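Side-chain contacts in hypoxanthine-guanine phosphoribosyltransferase (Thermus thermophilus, PDB 3ACD), which probably catalyses the magnesium-dependent salvage of hypoxanthine and guanine, joining either base to 5-phospho-alpha-D-ribose 1-diphosphate to give IMP or GMP and diphosphate: residues L91-G95 and R96-V100; S136-Q139 and V140-I144; A154-G158 and Y159-R163. One frame throughout, in Å; residues are numbered along the deposited sequence.

Contact 1 of 3, residues L91-G95 and R96-V100; sequences LPIHG and RDVIV
R96 N donates to I93 O at 3.0 Å, closing a type II beta turn from I93 to R96 that delivers the chain into strand 97-102, a strand of the parallel sheet of this phosphoribosyltransferase fold. G95 holds the third place of the turn with a positive phi of 75°, which favours glycine. From the end of the turn the R96 side chain folds back along the incoming chain: chi1 (-66°) sets CG beside the backbone N, 3.6 Å from P92 O, and further bends at chi2 and chi3 bring the guanidinium round to a bridging water. Beyond the turn, V98 reaches back with CG2, set beside its own backbone N, to meet I93 CB at 4.0 Å; I93 also rests on L118 of helix 109-119 and on H40. The guanidinium has its own partners, T64 OG1 and T38 O both taking R96 NH2, while D97 OD1 is bonded to S125 OG. The water, in the plane of the guanidinium at its edge, ties the curl shut: it accepts from R96 NH1 at 2.7 Å and donates to P92 O at 2.6 Å.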
loop_
_atom_site.group_PDB
_atom_site.type_symbol
_atom_site.label_atom_id
_atom_site.label_comp_id
_atom_site.label_asym_id
_atom_site.label_seq_id
_atom_site.Cartn_x
_atom_site.Cartn_y
_atom_site.Cartn_z
ATOM N N LEU A 91 4.204 4.641 -15.312
ATOM C CA LEU A 91 3.374 5.659 -15.946
ATOM C C LEU A 91 4.189 6.916 -16.227
ATOM O O LEU A 91 5.128 7.234 -15.502
ATOM C CB LEU A 91 2.176 6.005 -15.056
ATOM C CG LEU A 91 1.032 4.983 -14.989
ATOM C CD1 LEU A 91 1.535 3.651 -14.458
ATOM C CD2 LEU A 91 -0.070 5.525 -14.098
ATOM N N PRO A 92 3.843 7.645 -17.298
ATOM C CA PRO A 92 4.563 8.871 -17.658
ATOM C C PRO A 92 4.385 9.964 -16.612
ATOM O O PRO A 92 3.316 10.087 -16.015
ATOM C CB PRO A 92 3.931 9.267 -18.994
ATOM C CG PRO A 92 3.433 7.962 -19.553
ATOM C CD PRO A 92 2.850 7.298 -18.330
ATOM N N ILE A 93 5.431 10.750 -16.377
ATOM C CA ILE A 93 5.307 11.844 -15.424
ATOM C C ILE A 93 5.535 13.181 -16.118
ATOM O O ILE A 93 5.321 14.238 -15.529
ATOM C CB ILE A 93 6.286 11.717 -14.240
ATOM C CG1 ILE A 93 7.726 11.870 -14.721
ATOM C CG2 ILE A 93 6.076 10.378 -13.535
ATOM C CD1 ILE A 93 8.715 12.002 -13.577
ATOM N N HIS A 94 5.969 13.140 -17.374
ATOM C CA HIS A 94 6.189 14.384 -18.103
ATOM C C HIS A 94 4.868 15.131 -18.217
ATOM O O HIS A 94 3.849 14.561 -18.616
ATOM C CB HIS A 94 6.763 14.111 -19.499
ATOM C CG HIS A 94 6.981 15.351 -20.311
ATOM N ND1 HIS A 94 5.999 15.905 -21.103
ATOM C CD2 HIS A 94 8.054 16.170 -20.416
ATOM C CE1 HIS A 94 6.457 17.010 -21.663
ATOM N NE2 HIS A 94 7.702 17.195 -21.262
ATOM N N GLY A 95 4.883 16.405 -17.840
ATOM C CA GLY A 95 3.678 17.210 -17.917
ATOM C C GLY A 95 2.642 16.925 -16.845
ATOM O O GLY A 95 1.559 17.501 -16.876
ATOM N N ARG A 96 2.956 16.042 -15.899
ATOM C CA ARG A 96 2.011 15.721 -14.827
ATOM C C ARG A 96 2.340 16.507 -13.562
ATOM O O ARG A 96 3.483 16.921 -13.351
ATOM C CB ARG A 96 2.049 14.221 -14.468
ATOM C CG ARG A 96 1.575 13.233 -15.542
ATOM C CD ARG A 96 0.120 13.450 -15.942
ATOM N NE ARG A 96 -0.823 13.304 -14.832
ATOM C CZ ARG A 96 -1.212 12.144 -14.307
ATOM N NH1 ARG A 96 -0.741 10.995 -14.781
ATOM N NH2 ARG A 96 -2.086 12.134 -13.307
ATOM N N ASP A 97 1.325 16.719 -12.730
ATOM C CA ASP A 97 1.515 17.391 -11.452
ATOM C C ASP A 97 1.740 16.230 -10.494
ATOM O O ASP A 97 0.801 15.566 -10.058
ATOM C CB ASP A 97 0.273 18.197 -11.084
ATOM C CG ASP A 97 0.084 19.395 -11.991
ATOM O OD1 ASP A 97 1.003 20.239 -12.045
ATOM O OD2 ASP A 97 -0.964 19.490 -12.655
ATOM N N VAL A 98 3.011 15.981 -10.202
ATOM C CA VAL A 98 3.424 14.873 -9.354
ATOM C C VAL A 98 3.498 15.158 -7.859
ATOM O O VAL A 98 3.894 16.243 -7.431
ATOM C CB VAL A 98 4.813 14.352 -9.805
ATOM C CG1 VAL A 98 5.242 13.167 -8.945
ATOM C CG2 VAL A 98 4.767 13.960 -11.281
ATOM N N ILE A 99 3.100 14.165 -7.069
ATOM C CA ILE A 99 3.181 14.264 -5.619
ATOM C C ILE A 99 3.906 13.009 -5.148
ATOM O O ILE A 99 3.412 11.897 -5.327
ATOM C CB ILE A 99 1.798 14.299 -4.928
ATOM C CG1 ILE A 99 0.997 15.528 -5.375
ATOM C CG2 ILE A 99 1.995 14.337 -3.408
ATOM C CD1 ILE A 99 -0.409 15.582 -4.784
ATOM N N VAL A 100 5.089 13.193 -4.572
ATOM C CA VAL A 100 5.872 12.076 -4.057
ATOM C C VAL A 100 5.334 11.765 -2.662
ATOM O O VAL A 100 5.108 12.676 -1.870
ATOM C CB VAL A 100 7.368 12.445 -3.939
ATOM C CG1 VAL A 100 8.153 11.276 -3.348
ATOM C CG2 VAL A 100 7.925 12.819 -5.310
HETATM O O HOH W 1 0.789 9.933 -16.762
#

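Contact 2 of 3, residues S136-Q139 and V140-I144; sequences SRRQ and VEVPI
R138 lies against the backbone carbonyl of V140, its CD 3.0 Å and its CG 3.3 Å from V140 O. Its chain runs away from the backbone N at chi1 (-157°) and then bends at both chi2 and chi3, which curls the aliphatic part over that oxygen and leaves V140 O at the guanidinium edge. CD also approaches V142 CG2 at 4.3 Å. At the far end, water 2 sits in the guanidinium plane and accepts from R138 NH1 at 2.8 Å; it accepts from V142 N as well, at 3.0 Å, and makes a weak bond to E141 OE2. Arginine and glutamate are thus only loosely linked through the water, with NH1 and OE2 themselves 5.2 Å apart. The other guanidinium nitrogens are held elsewhere: NE by D106 O and NH2 by S133 OG. Next along, Q139 points away from 140-144 at CB and touches T107 and L109, while its backbone is hydrogen-bonded to T107. V140 and V142 then pack on S112 and L111 of helix 109-119. The arrangement is a surface loop between strands 132-133 and 146-150, lying against the nucleotide-binding loop, whose D106 and T107 bind IMP; R138 and Q139 act as second-shell partners of that loop.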
loop_
_atom_site.group_PDB
_atom_site.type_symbol
_atom_site.label_atom_id
_atom_site.label_comp_id
_atom_site.label_asym_id
_atom_site.label_seq_id
_atom_site.Cartn_x
_atom_site.Cartn_y
_atom_site.Cartn_z
ATOM N N SER A 136 16.556 17.409 12.540
ATOM C CA SER A 136 17.856 17.534 13.193
ATOM C C SER A 136 18.885 16.644 12.504
ATOM O O SER A 136 20.084 16.777 12.733
ATOM C CB SER A 136 17.757 17.176 14.684
ATOM O OG SER A 136 17.420 15.817 14.893
ATOM N N ARG A 137 18.405 15.749 11.641
ATOM C CA ARG A 137 19.270 14.824 10.911
ATOM C C ARG A 137 19.506 15.253 9.460
ATOM O O ARG A 137 20.313 14.650 8.753
ATOM C CB ARG A 137 18.644 13.425 10.920
ATOM C CG ARG A 137 18.673 12.726 12.268
ATOM C CD ARG A 137 19.891 11.823 12.374
ATOM N NE ARG A 137 19.832 10.754 11.379
ATOM C CZ ARG A 137 20.817 9.896 11.138
ATOM N NH1 ARG A 137 21.951 9.976 11.821
ATOM N NH2 ARG A 137 20.671 8.962 10.205
ATOM N N ARG A 138 18.811 16.300 9.031
ATOM C CA ARG A 138 18.894 16.791 7.658
ATOM C C ARG A 138 20.301 17.171 7.188
ATOM O O ARG A 138 20.965 18.020 7.790
ATOM C CB ARG A 138 17.940 17.982 7.492
ATOM C CG ARG A 138 17.480 18.269 6.064
ATOM C CD ARG A 138 16.894 17.023 5.393
ATOM N NE ARG A 138 16.117 16.201 6.318
ATOM C CZ ARG A 138 14.925 16.527 6.810
ATOM N NH1 ARG A 138 14.343 17.667 6.464
ATOM N NH2 ARG A 138 14.329 15.719 7.677
ATOM N N GLN A 139 20.746 16.532 6.108
ATOM C CA GLN A 139 22.063 16.801 5.535
ATOM C C GLN A 139 21.928 17.565 4.221
ATOM O O GLN A 139 22.853 18.252 3.790
ATOM C CB GLN A 139 22.823 15.494 5.304
ATOM C CG GLN A 139 23.060 14.701 6.575
ATOM C CD GLN A 139 23.996 13.532 6.365
ATOM O OE1 GLN A 139 23.780 12.699 5.486
ATOM N NE2 GLN A 139 25.045 13.461 7.177
ATOM N N VAL A 140 20.774 17.424 3.580
ATOM C CA VAL A 140 20.497 18.125 2.335
ATOM C C VAL A 140 19.078 18.665 2.437
ATOM O O VAL A 140 18.157 17.949 2.831
ATOM C CB VAL A 140 20.627 17.192 1.105
ATOM C CG1 VAL A 140 19.728 15.983 1.257
ATOM C CG2 VAL A 140 20.284 17.960 -0.163
ATOM N N GLU A 141 18.903 19.936 2.103
ATOM C CA GLU A 141 17.590 20.550 2.198
ATOM C C GLU A 141 16.647 20.082 1.098
ATOM O O GLU A 141 16.898 20.291 -0.086
ATOM C CB GLU A 141 17.721 22.075 2.169
ATOM C CG GLU A 141 16.442 22.824 2.522
ATOM C CD GLU A 141 15.809 22.333 3.815
ATOM O OE1 GLU A 141 16.537 22.148 4.813
ATOM O OE2 GLU A 141 14.578 22.139 3.834
ATOM N N VAL A 142 15.564 19.432 1.507
ATOM C CA VAL A 142 14.558 18.946 0.577
ATOM C C VAL A 142 13.205 19.463 1.055
ATOM O O VAL A 142 12.967 19.602 2.254
ATOM C CB VAL A 142 14.528 17.402 0.515
ATOM C CG1 VAL A 142 15.811 16.886 -0.119
ATOM C CG2 VAL A 142 14.365 16.822 1.909
ATOM N N PRO A 143 12.301 19.760 0.118
ATOM C CA PRO A 143 10.981 20.266 0.481
ATOM C C PRO A 143 9.984 19.189 0.896
ATOM O O PRO A 143 10.046 18.049 0.432
ATOM C CB PRO A 143 10.540 20.974 -0.790
ATOM C CG PRO A 143 11.069 20.044 -1.846
ATOM C CD PRO A 143 12.469 19.736 -1.347
ATOM N N ILE A 144 9.081 19.565 1.792
ATOM C CA ILE A 144 8.012 18.687 2.239
ATOM C C ILE A 144 6.820 19.625 2.353
ATOM O O ILE A 144 6.703 20.393 3.312
ATOM C CB ILE A 144 8.285 18.043 3.613
ATOM C CG1 ILE A 144 9.593 17.252 3.583
ATOM C CG2 ILE A 144 7.135 17.096 3.965
ATOM C CD1 ILE A 144 9.915 16.557 4.899
HETATM O O HOH W 2 14.677 19.514 4.409
#

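Contact 3 of 3, residues A154-G158 and Y159-R163; sequences AYVYG and YGLDR. With IMP (inosinic acid), chain B.
Y155 OH donates to D162 O at 2.6 Å, with the hydroxyl tilted 27° from the carbonyl plane. Beside this bond, V156 O accepts N1-H of the hypoxanthine of IMP, also at 2.6 Å, and V156 N returns a bond of 3.0 Å to IMP O6, so one residue reads both groups along the base edge through its backbone. Turned away from its backbone N (chi1 -172°), the Y155 ring lays one face over the base, IMP N1 standing 3.4 Å above the ring plane toward the rim, while D162 O lies at the ring's edge. With an alanine in place of Y155, D162 O would probably lose its hydroxyl partner and the base the ring face over N1. V156 CG2 meets L161 CD2 at 3.7 Å, an apolar pair next to the base. The chain reverses in a type I' turn from G158 to L161: G158 and L161 form an antiparallel hydrogen-bonded pair, with G158 N to L161 O at 2.8 Å and L161 N to G158 O at 3.0 Å. G158 and G160 adopt backbone angles that would jam a CB against the preceding carbonyl. Farther from the base, the R163 guanidinium lies flat on Y157, planes 13° apart, in an off-centre cation-pi contact; R163 CD lies over the ring face, 4.0 Å from the centroid, as a CH-pi contact. D167 OD2 forms a salt bridge with R163 NE, so the stacked guanidinium has a second, charged partner. Y159, at the turn, carries its hydroxyl to D54. Together the hairpin-like turn and the aromatic lid over a backbone-read base form the purine-binding part of a hypoxanthine-guanine phosphoribosyltransferase active site.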
loop_
_atom_site.group_PDB
_atom_site.type_symbol
_atom_site.label_atom_id
_atom_site.label_comp_id
_atom_site.label_asym_id
_atom_site.label_seq_id
_atom_site.Cartn_x
_atom_site.Cartn_y
_atom_site.Cartn_z
ATOM N N ALA A 154 15.069 9.887 16.375
ATOM C CA ALA A 154 14.830 8.572 16.960
ATOM C C ALA A 154 14.482 7.587 15.849
ATOM O O ALA A 154 13.984 7.991 14.796
ATOM C CB ALA A 154 13.683 8.646 17.966
ATOM N N TYR A 155 14.759 6.304 16.064
ATOM C CA TYR A 155 14.418 5.314 15.050
ATOM C C TYR A 155 12.981 4.892 15.302
ATOM O O TYR A 155 12.675 4.282 16.330
ATOM C CB TYR A 155 15.308 4.073 15.123
ATOM C CG TYR A 155 15.057 3.148 13.949
ATOM C CD1 TYR A 155 15.643 3.398 12.711
ATOM C CD2 TYR A 155 14.157 2.085 14.048
ATOM C CE1 TYR A 155 15.339 2.626 11.597
ATOM C CE2 TYR A 155 13.841 1.302 12.936
ATOM C CZ TYR A 155 14.436 1.582 11.713
ATOM O OH TYR A 155 14.109 0.851 10.593
ATOM N N VAL A 156 12.103 5.220 14.362
ATOM C CA VAL A 156 10.695 4.886 14.490
ATOM C C VAL A 156 10.310 3.703 13.606
ATOM O O VAL A 156 11.026 3.343 12.672
ATOM C CB VAL A 156 9.803 6.095 14.116
ATOM C CG1 VAL A 156 10.099 7.271 15.043
ATOM C CG2 VAL A 156 10.043 6.497 12.663
ATOM N N TYR A 157 9.171 3.095 13.913
ATOM C CA TYR A 157 8.685 1.976 13.123
ATOM C C TYR A 157 7.186 1.819 13.327
ATOM O O TYR A 157 6.603 2.448 14.212
ATOM C CB TYR A 157 9.449 0.688 13.478
ATOM C CG TYR A 157 9.334 0.239 14.916
ATOM C CD1 TYR A 157 8.368 -0.689 15.303
ATOM C CD2 TYR A 157 10.202 0.734 15.892
ATOM C CE1 TYR A 157 8.272 -1.118 16.628
ATOM C CE2 TYR A 157 10.111 0.315 17.219
ATOM C CZ TYR A 157 9.145 -0.611 17.579
ATOM O OH TYR A 157 9.051 -1.022 18.891
ATOM N N GLY A 158 6.569 0.997 12.484
ATOM C CA GLY A 158 5.135 0.795 12.544
ATOM C C GLY A 158 4.483 1.580 11.418
ATOM O O GLY A 158 5.140 2.396 10.773
ATOM N N TYR A 159 3.201 1.328 11.169
ATOM C CA TYR A 159 2.460 2.034 10.124
ATOM C C TYR A 159 3.237 2.023 8.798
ATOM O O TYR A 159 3.385 3.057 8.142
ATOM C CB TYR A 159 2.193 3.482 10.573
ATOM C CG TYR A 159 1.138 4.220 9.769
ATOM C CD1 TYR A 159 -0.227 3.981 9.971
ATOM C CD2 TYR A 159 1.504 5.153 8.801
ATOM C CE1 TYR A 159 -1.199 4.662 9.223
ATOM C CE2 TYR A 159 0.548 5.831 8.050
ATOM C CZ TYR A 159 -0.799 5.583 8.262
ATOM O OH TYR A 159 -1.732 6.252 7.497
ATOM N N GLY A 160 3.738 0.851 8.416
ATOM C CA GLY A 160 4.478 0.730 7.169
ATOM C C GLY A 160 5.990 0.732 7.311
ATOM O O GLY A 160 6.697 0.109 6.514
ATOM N N LEU A 161 6.492 1.434 8.324
ATOM C CA LEU A 161 7.930 1.515 8.555
ATOM C C LEU A 161 8.396 0.278 9.309
ATOM O O LEU A 161 7.749 -0.169 10.255
ATOM C CB LEU A 161 8.274 2.790 9.334
ATOM C CG LEU A 161 8.111 4.117 8.574
ATOM C CD1 LEU A 161 6.650 4.344 8.224
ATOM C CD2 LEU A 161 8.626 5.269 9.432
ATOM N N ASP A 162 9.533 -0.264 8.891
ATOM C CA ASP A 162 10.055 -1.480 9.494
ATOM C C ASP A 162 11.181 -1.335 10.501
ATOM O O ASP A 162 11.824 -0.290 10.626
ATOM C CB ASP A 162 10.552 -2.420 8.398
ATOM C CG ASP A 162 11.852 -1.936 7.775
ATOM O OD1 ASP A 162 11.865 -0.816 7.230
ATOM O OD2 ASP A 162 12.860 -2.668 7.842
ATOM N N ARG A 163 11.397 -2.436 11.207
ATOM C CA ARG A 163 12.463 -2.590 12.178
ATOM C C ARG A 163 13.007 -3.953 11.755
ATOM O O ARG A 163 12.486 -4.993 12.155
ATOM C CB ARG A 163 11.904 -2.639 13.603
ATOM C CG ARG A 163 12.969 -2.817 14.665
ATOM C CD ARG A 163 12.437 -2.555 16.067
ATOM N NE ARG A 163 11.292 -3.397 16.402
ATOM C CZ ARG A 163 10.896 -3.652 17.646
ATOM N NH1 ARG A 163 11.558 -3.133 18.674
ATOM N NH2 ARG A 163 9.840 -4.421 17.866
HETATM P P IMP B . 17.046 9.492 4.197
HETATM O O1P IMP B . 18.151 9.594 5.175
HETATM O O2P IMP B . 17.657 9.369 2.720
HETATM O O3P IMP B . 16.117 10.804 4.301
HETATM O "O5'" IMP B . 16.170 8.178 4.560
HETATM C "C5'" IMP B . 15.546 7.451 3.504
HETATM C "C4'" IMP B . 14.820 6.213 4.036
HETATM O "O4'" IMP B . 15.419 5.755 5.286
HETATM C "C3'" IMP B . 13.371 6.566 4.444
HETATM O "O3'" IMP B . 12.496 6.603 3.315
HETATM C "C2'" IMP B . 13.045 5.390 5.380
HETATM O "O2'" IMP B . 12.606 4.245 4.642
HETATM C "C1'" IMP B . 14.392 5.111 6.070
HETATM N N9 IMP B . 14.353 5.650 7.450
HETATM C C8 IMP B . 14.957 6.794 7.921
HETATM N N7 IMP B . 14.696 6.950 9.192
HETATM C C5 IMP B . 13.913 5.932 9.609
HETATM C C6 IMP B . 13.317 5.560 10.857
HETATM O O6 IMP B . 13.469 6.248 11.853
HETATM N N1 IMP B . 12.559 4.415 10.903
HETATM C C2 IMP B . 12.378 3.635 9.782
HETATM N N3 IMP B . 12.924 3.962 8.630
HETATM C C4 IMP B . 13.685 5.084 8.495
#

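How the contacts relate
The three contacts follow one another along the chain and touch nowhere. Contact 3 is buried, contact 1 partly buried, and contact 2 lies at the surface. Contacts 1 and 3, about 28 Å apart between centres, sit on opposite sides of the chain's centre: one leads into a strand of the parallel sheet, the other builds the base pocket. Contacts 1 and 2 share a neighbour, helix 109-119, and an arginine bent over a main-chain oxygen, back along the chain in contact 1 and forward in contact 2, with a water bridging its NH1 to the other segment. In contact 3 the side chains work through aromatic faces. It binds the purine directly; contact 2 lies one shell out, bonded to D106 and T107.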